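Local atomic coordinates of DUF4783 domain-containing protein (Bacteroides fragilis, PDB entry 4OUQ), a protein that is of unknown function but belongs to the DUF4783 family of the NTF2 clan, whose cone-like folds often enclose a pocket. Residues A[6-18]-A[51-63]. Residues are numbered along the deposited sequence; the frame is centred on the assembly and turned at random.
Sequences VGVVVAFKKGNSQ and FFSSNKVSGFNVN
The ammonium of K13 grips the edge strand at F60: NZ donates to F60 O at 2.8 Å, with a C=O...N angle of 172°, and a water accepts from both K13 NZ and F60 N. The chain of K13 bends at its last torsion (chi4 -73°), bringing NZ to this carbonyl, while CG packs against F60 CB. Inward of the lysine, helix 6-14 runs roughly antiparallel to strand 57-63, and F12, F52 and F60 cluster. With CG anti to the backbone N, F60 turns one ring face to F12 CB, 3.9 Å from the ring centroid, and the two rings lie obliquely at 33°. F12 CD1 comes in the plane of the F52 ring at its edge, 3.6 Å from F52 CZ. One face of F52 receives G15 CA, 3.6 Å from the centroid. G15 closes the helix in a Schellman motif, and the V57 methyls lie against the turn, CG1 by F12 O and CG2 by G15 CA. At the other end V9 CG2 meets V62 CG2 at 3.8 Å. F12 and F60 both reach I87 of strand 83-94, consistent with the helix-on-sheet arrangement of NTF2-like folds. Aromatic packing thus joins helix 6-14 both to the sheet, through F60, and to the end of helix 41-54, through F52, while lysine and water bonds engage strand backbone polar groups along the outer margin.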
ATOM      1  N   VAL A   6      11.059   4.385  -2.143  1.00 22.59           N
ATOM      2  CA  VAL A   6      10.609   5.765  -2.183  1.00 19.28           C
ATOM      3  C   VAL A   6       9.365   5.910  -3.051  1.00 17.61           C
ATOM      4  O   VAL A   6       8.506   6.745  -2.804  1.00 17.06           O
ATOM      5  CB  VAL A   6      11.758   6.632  -2.800  1.00 22.20           C
ATOM      6  CG1 VAL A   6      11.312   8.030  -3.179  1.00 22.27           C
ATOM      7  CG2 VAL A   6      12.926   6.725  -1.847  1.00 25.39           C
ATOM      8  N   GLY A   7       9.355   5.197  -4.195  1.00 17.44           N
ATOM      9  CA  GLY A   7       8.254   5.294  -5.083  1.00 15.76           C
ATOM     10  C   GLY A   7       6.897   4.903  -4.499  1.00 13.05           C
ATOM     11  O   GLY A   7       5.862   5.358  -4.960  1.00 13.38           O
ATOM     12  N   VAL A   8       6.904   3.987  -3.539  1.00 13.30           N
ATOM     13  CA  VAL A   8       5.688   3.566  -2.876  1.00 12.75           C
ATOM     14  C   VAL A   8       5.096   4.705  -2.066  1.00 11.45           C
ATOM     15  O   VAL A   8       3.924   4.956  -2.124  1.00 12.73           O
ATOM     16  CB  VAL A   8       5.952   2.344  -2.032  1.00 13.09           C
ATOM     17  CG1 VAL A   8       4.777   2.061  -1.102  1.00 13.59           C
ATOM     18  CG2 VAL A   8       6.246   1.137  -2.977  1.00 18.69           C
ATOM     19  N   VAL A   9       5.967   5.360  -1.308  1.00 12.48           N
ATOM     20  CA  VAL A   9       5.544   6.467  -0.434  1.00 13.00           C
ATOM     21  C   VAL A   9       5.020   7.608  -1.316  1.00 14.64           C
ATOM     22  O   VAL A   9       3.997   8.180  -1.041  1.00 14.68           O
ATOM     23  CB  VAL A   9       6.704   6.954   0.426  1.00 14.16           C
ATOM     24  CG1 VAL A   9       6.271   8.184   1.226  1.00 14.83           C
ATOM     25  CG2 VAL A   9       7.179   5.867   1.366  1.00 13.44           C
ATOM     26  N   VAL A  10       5.712   7.896  -2.407  1.00 14.93           N
ATOM     27  CA  VAL A  10       5.288   8.938  -3.358  1.00 15.45           C
ATOM     28  C   VAL A  10       3.950   8.603  -3.952  1.00 16.17           C
ATOM     29  O   VAL A  10       3.069   9.447  -4.049  1.00 17.87           O
ATOM     30  CB  VAL A  10       6.366   9.156  -4.467  1.00 19.25           C
ATOM     31  CG1 VAL A  10       5.837  10.090  -5.543  1.00 20.35           C
ATOM     32  CG2 VAL A  10       7.688   9.648  -3.832  1.00 21.38           C
ATOM     33  N   ALA A  11       3.766   7.339  -4.333  1.00 12.46           N
ATOM     34  CA  ALA A  11       2.483   6.936  -4.921  1.00 13.36           C
ATOM     35  C   ALA A  11       1.325   7.079  -3.929  1.00 13.14           C
ATOM     36  O   ALA A  11       0.271   7.599  -4.280  1.00 14.85           O
ATOM     37  CB  ALA A  11       2.587   5.514  -5.450  1.00 12.96           C
ATOM     38  N   PHE A  12       1.530   6.683  -2.708  1.00 11.81           N
ATOM     39  CA  PHE A  12       0.474   6.847  -1.678  1.00 14.04           C
ATOM     40  C   PHE A  12       0.190   8.315  -1.421  1.00 14.66           C
ATOM     41  O   PHE A  12      -0.968   8.699  -1.296  1.00 15.74           O
ATOM     42  CB  PHE A  12       0.851   6.163  -0.392  1.00 16.26           C
ATOM     43  CG  PHE A  12       0.482   4.683  -0.342  1.00 12.16           C
ATOM     44  CD1 PHE A  12      -0.883   4.262  -0.276  1.00 16.10           C
ATOM     45  CD2 PHE A  12       1.438   3.742  -0.233  1.00 17.48           C
ATOM     46  CE1 PHE A  12      -1.194   2.900  -0.259  1.00 15.67           C
ATOM     47  CE2 PHE A  12       1.116   2.366  -0.144  1.00 18.15           C
ATOM     48  CZ  PHE A  12      -0.177   1.973  -0.208  1.00 16.96           C
ATOM     49  N   LYS A  13       1.219   9.150  -1.373  1.00 13.74           N
ATOM     50  CA  LYS A  13       1.031  10.575  -1.132  1.00 13.75           C
ATOM     51  C   LYS A  13       0.116  11.252  -2.199  1.00 18.69           C
ATOM     52  O   LYS A  13      -0.598  12.267  -1.912  1.00 19.14           O
ATOM     53  CB  LYS A  13       2.397  11.276  -1.114  1.00 16.37           C
ATOM     54  CG  LYS A  13       3.183  11.135   0.187  1.00 17.29           C
ATOM     55  CD  LYS A  13       4.588  11.732   0.063  1.00 23.69           C
ATOM     56  CE  LYS A  13       5.296  11.744   1.405  1.00 24.33           C
ATOM     57  NZ  LYS A  13       4.730  12.789   2.296  1.00 27.43           N
ATOM     58  N   LYS A  14       0.130  10.715  -3.425  1.00 17.16           N
ATOM     59  CA  LYS A  14      -0.697  11.223  -4.542  1.00 21.12           C
ATOM     60  C   LYS A  14      -1.995  10.429  -4.787  1.00 18.53           C
ATOM     61  O   LYS A  14      -2.825  10.820  -5.639  1.00 20.92           O
ATOM     62  CB  LYS A  14       0.137  11.196  -5.809  1.00 21.46           C
ATOM     63  CG  LYS A  14       1.397  11.998  -5.696  1.00 23.90           C
ATOM     64  CD  LYS A  14       2.052  12.219  -7.029  1.00 32.36           C
ATOM     65  CE  LYS A  14       2.671  10.953  -7.564  1.00 28.03           C
ATOM     66  NZ  LYS A  14       3.444  11.342  -8.753  1.00 28.45           N
ATOM     67  N   GLY A  15      -2.175   9.284  -4.098  1.00 16.48           N
ATOM     68  CA  GLY A  15      -3.262   8.391  -4.383  1.00 17.08           C
ATOM     69  C   GLY A  15      -3.216   7.886  -5.804  1.00 16.77           C
ATOM     70  O   GLY A  15      -4.216   7.857  -6.503  1.00 18.67           O
ATOM     71  N   ASN A  16      -2.014   7.484  -6.256  1.00 16.95           N
ATOM     72  CA  ASN A  16      -1.784   7.095  -7.645  1.00 16.50           C
ATOM     73  C   ASN A  16      -1.482   5.586  -7.721  1.00 15.92           C
ATOM     74  O   ASN A  16      -0.391   5.161  -7.490  1.00 16.85           O
ATOM     75  CB  ASN A  16      -0.627   7.933  -8.237  1.00 16.80           C
ATOM     76  CG  ASN A  16      -0.416   7.674  -9.667  1.00 17.62           C
ATOM     77  OD1 ASN A  16      -0.564   6.557 -10.137  1.00 19.59           O
ATOM     78  ND2 ASN A  16      -0.046   8.695 -10.398  1.00 22.66           N
ATOM     79  N   SER A  17      -2.513   4.787  -7.996  1.00 17.44           N
ATOM     80  CA  SER A  17      -2.357   3.348  -8.098  1.00 16.42           C
ATOM     81  C   SER A  17      -1.463   2.859  -9.225  1.00 17.73           C
ATOM     82  O   SER A  17      -0.902   1.752  -9.148  1.00 18.95           O
ATOM     83  CB  SER A  17      -3.711   2.669  -8.177  1.00 19.85           C
ATOM     84  OG  SER A  17      -4.352   2.899  -9.404  1.00 20.48           O
ATOM     85  N   GLN A  18      -1.423   3.596 -10.334  1.00 18.37           N
ATOM     86  CA  GLN A  18      -0.669   3.236 -11.483  1.00 18.40           C
ATOM     87  C   GLN A  18       0.824   3.221 -11.096  1.00 16.07           C
ATOM     88  O   GLN A  18       1.529   2.337 -11.497  1.00 19.54           O
ATOM     89  CB  GLN A  18      -0.930   4.248 -12.649  1.00 19.89           C
ATOM     90  CG  GLN A  18      -0.294   3.850 -13.959  1.00 25.98           C
ATOM     91  CD  GLN A  18       1.215   4.055 -13.991  1.00 28.80           C
ATOM     92  OE1 GLN A  18       1.728   4.967 -13.365  1.00 29.52           O
ATOM     93  NE2 GLN A  18       1.924   3.195 -14.720  1.00 31.20           N
ATOM     94  N   PHE A  51     -10.116   2.414  -4.340  1.00 12.36           N
ATOM     95  CA  PHE A  51      -9.974   2.987  -3.000  1.00 13.05           C
ATOM     96  C   PHE A  51      -9.568   4.464  -3.070  1.00 10.98           C
ATOM     97  O   PHE A  51     -10.173   5.343  -2.402  1.00 12.84           O
ATOM     98  CB  PHE A  51      -8.979   2.158  -2.153  1.00 12.86           C
ATOM     99  CG  PHE A  51      -8.743   2.750  -0.799  1.00 12.36           C
ATOM    100  CD1 PHE A  51      -9.658   2.578   0.233  1.00 19.73           C
ATOM    101  CD2 PHE A  51      -7.670   3.595  -0.592  1.00 12.56           C
ATOM    102  CE1 PHE A  51      -9.464   3.206   1.469  1.00 15.70           C
ATOM    103  CE2 PHE A  51      -7.521   4.267   0.634  1.00 14.81           C
ATOM    104  CZ  PHE A  51      -8.437   4.061   1.634  1.00 14.09           C
ATOM    105  N   PHE A  52      -8.578   4.755  -3.906  1.00 12.26           N
ATOM    106  CA  PHE A  52      -8.122   6.144  -4.099  1.00 11.70           C
ATOM    107  C   PHE A  52      -9.119   7.005  -4.806  1.00 15.11           C
ATOM    108  O   PHE A  52      -9.175   8.227  -4.580  1.00 16.32           O
ATOM    109  CB  PHE A  52      -6.795   6.214  -4.892  1.00 12.38           C
ATOM    110  CG  PHE A  52      -5.591   5.610  -4.185  1.00 11.10           C
ATOM    111  CD1 PHE A  52      -5.376   5.759  -2.812  1.00 10.81           C
ATOM    112  CD2 PHE A  52      -4.681   4.842  -4.906  1.00 16.28           C
ATOM    113  CE1 PHE A  52      -4.265   5.259  -2.187  1.00 15.00           C
ATOM    114  CE2 PHE A  52      -3.552   4.302  -4.287  1.00 20.50           C
ATOM    115  CZ  PHE A  52      -3.327   4.517  -2.933  1.00 16.41           C
ATOM    116  N   SER A  53      -9.985   6.382  -5.628  1.00 13.63           N
ATOM    117  CA  SER A  53     -11.047   7.118  -6.303  1.00 14.41           C
ATOM    118  C   SER A  53     -12.205   7.444  -5.339  1.00 15.60           C
ATOM    119  O   SER A  53     -12.809   8.485  -5.437  1.00 17.88           O
ATOM    120  CB  SER A  53     -11.590   6.377  -7.519  1.00 15.15           C
ATOM    121  OG  SER A  53     -10.559   6.188  -8.466  1.00 17.52           O
ATOM    122  N   SER A  54     -12.464   6.529  -4.425  1.00 14.92           N
ATOM    123  CA  SER A  54     -13.486   6.690  -3.400  1.00 16.83           C
ATOM    124  C   SER A  54     -13.073   7.706  -2.303  1.00 15.72           C
ATOM    125  O   SER A  54     -13.948   8.400  -1.737  1.00 20.09           O
ATOM    126  CB  SER A  54     -13.723   5.361  -2.727  1.00 17.26           C
ATOM    127  OG  SER A  54     -14.449   4.514  -3.550  1.00 22.02           O
ATOM    128  N   ASN A  55     -11.773   7.804  -2.074  1.00 14.08           N
ATOM    129  CA  ASN A  55     -11.182   8.593  -0.967  1.00 16.22           C
ATOM    130  C   ASN A  55     -10.074   9.438  -1.503  1.00 15.76           C
ATOM    131  O   ASN A  55      -8.899   9.037  -1.467  1.00 17.05           O
ATOM    132  CB  ASN A  55     -10.680   7.649   0.154  1.00 13.94           C
ATOM    133  CG  ASN A  55     -11.787   6.728   0.667  1.00 14.96           C
ATOM    134  OD1 ASN A  55     -12.680   7.132   1.376  1.00 16.86           O
ATOM    135  ND2 ASN A  55     -11.679   5.442   0.320  1.00 15.56           N
ATOM    136  N   LYS A  56     -10.433  10.665  -1.909  1.00 16.14           N
ATOM    137  CA  LYS A  56      -9.454  11.566  -2.574  1.00 16.60           C
ATOM    138  C   LYS A  56      -8.313  11.866  -1.595  1.00 13.28           C
ATOM    139  O   LYS A  56      -8.525  12.437  -0.474  1.00 13.96           O
ATOM    140  CB  LYS A  56     -10.131  12.855  -3.008  1.00 19.39           C
ATOM    141  CG  LYS A  56     -11.214  12.635  -4.036  1.00 23.58           C
ATOM    142  N   VAL A  57      -7.110  11.538  -2.012  1.00 15.04           N
ATOM    143  CA  VAL A  57      -5.966  11.617  -1.135  1.00 13.42           C
ATOM    144  C   VAL A  57      -5.322  13.005  -1.081  1.00 13.20           C
ATOM    145  O   VAL A  57      -5.039  13.595  -2.122  1.00 14.69           O
ATOM    146  CB  VAL A  57      -4.886  10.601  -1.563  1.00 12.77           C
ATOM    147  CG1 VAL A  57      -3.626  10.793  -0.762  1.00 11.71           C
ATOM    148  CG2 VAL A  57      -5.427   9.178  -1.462  1.00 14.54           C
ATOM    149  N   SER A  58      -5.098  13.477   0.129  1.00 12.37           N
ATOM    150  CA  SER A  58      -4.418  14.669   0.401  1.00 15.07           C
ATOM    151  C   SER A  58      -2.961  14.517   0.815  1.00 15.95           C
ATOM    152  O   SER A  58      -2.188  15.446   0.674  1.00 19.66           O
ATOM    153  CB  SER A  58      -5.189  15.555   1.386  1.00 15.77           C
ATOM    154  OG  SER A  58      -5.361  14.974   2.616  1.00 16.97           O
ATOM    155  N   GLY A  59      -2.590  13.375   1.362  1.00 15.30           N
ATOM    156  CA  GLY A  59      -1.249  13.162   1.809  1.00 14.63           C
ATOM    157  C   GLY A  59      -1.053  11.784   2.393  1.00 13.38           C
ATOM    158  O   GLY A  59      -2.019  11.008   2.553  1.00 14.31           O
ATOM    159  N   PHE A  60       0.220  11.497   2.699  1.00 15.01           N
ATOM    160  CA  PHE A  60       0.611  10.276   3.314  1.00 15.68           C
ATOM    161  C   PHE A  60       1.870  10.497   4.059  1.00 14.91           C
ATOM    162  O   PHE A  60       2.821  11.110   3.520  1.00 17.88           O
ATOM    163  CB  PHE A  60       0.792   9.160   2.273  1.00 16.89           C
ATOM    164  CG  PHE A  60       1.223   7.814   2.870  1.00 14.78           C
ATOM    165  CD1 PHE A  60       0.342   7.070   3.639  1.00 12.14           C
ATOM    166  CD2 PHE A  60       2.517   7.298   2.659  1.00 13.76           C
ATOM    167  CE1 PHE A  60       0.694   5.855   4.190  1.00 11.91           C
ATOM    168  CE2 PHE A  60       2.864   6.022   3.176  1.00 15.47           C
ATOM    169  CZ  PHE A  60       1.951   5.304   3.936  1.00 14.04           C
ATOM    170  N   ASN A  61       1.929  10.063   5.315  1.00 15.79           N
ATOM    171  CA  ASN A  61       3.149  10.151   6.098  1.00 18.91           C
ATOM    172  C   ASN A  61       3.532   8.837   6.705  1.00 17.04           C
ATOM    173  O   ASN A  61       2.698   8.199   7.367  1.00 17.62           O
ATOM    174  CB  ASN A  61       3.051  11.208   7.189  1.00 23.11           C
ATOM    175  CG  ASN A  61       3.030  12.612   6.623  1.00 33.20           C
ATOM    176  OD1 ASN A  61       4.061  13.171   6.230  1.00 41.82           O
ATOM    177  ND2 ASN A  61       1.878  13.165   6.553  1.00 35.35           N
ATOM    178  N   VAL A  62       4.806   8.456   6.550  1.00 17.27           N
ATOM    179  CA  VAL A  62       5.306   7.222   7.127  1.00 16.75           C
ATOM    180  C   VAL A  62       5.625   7.536   8.595  1.00 15.76           C
ATOM    181  O   VAL A  62       6.422   8.455   8.889  1.00 20.12           O
ATOM    182  CB  VAL A  62       6.584   6.726   6.451  1.00 18.05           C
ATOM    183  CG1 VAL A  62       7.145   5.473   7.170  1.00 18.32           C
ATOM    184  CG2 VAL A  62       6.356   6.471   4.986  1.00 18.31           C
ATOM    185  N   ASN A  63       5.081   6.715   9.525  1.00 16.19           N
ATOM    186  CA  ASN A  63       5.248   6.877  10.914  1.00 16.93           C
ATOM    187  C   ASN A  63       6.273   5.851  11.497  1.00 16.20           C
ATOM    188  O   ASN A  63       6.916   6.098  12.490  1.00 19.72           O
ATOM    189  CB  ASN A  63       3.892   6.697  11.668  1.00 20.82           C
ATOM    190  CG  ASN A  63       2.753   7.531  11.081  1.00 25.50           C
ATOM    191  OD1 ASN A  63       1.704   6.983  10.608  1.00 28.20           O
ATOM    192  ND2 ASN A  63       2.920   8.798  11.117  1.00 26.39           N
TER
HETATM  193  O   HOH W   1       1.913  13.941   2.136  1.00 18.38           O
HETATM  194  O   HOH W   2      -2.294  14.079  -2.997  1.00 26.26           O
HETATM  195  O   HOH W   3      -5.142  13.254  -4.744  1.00 30.54           O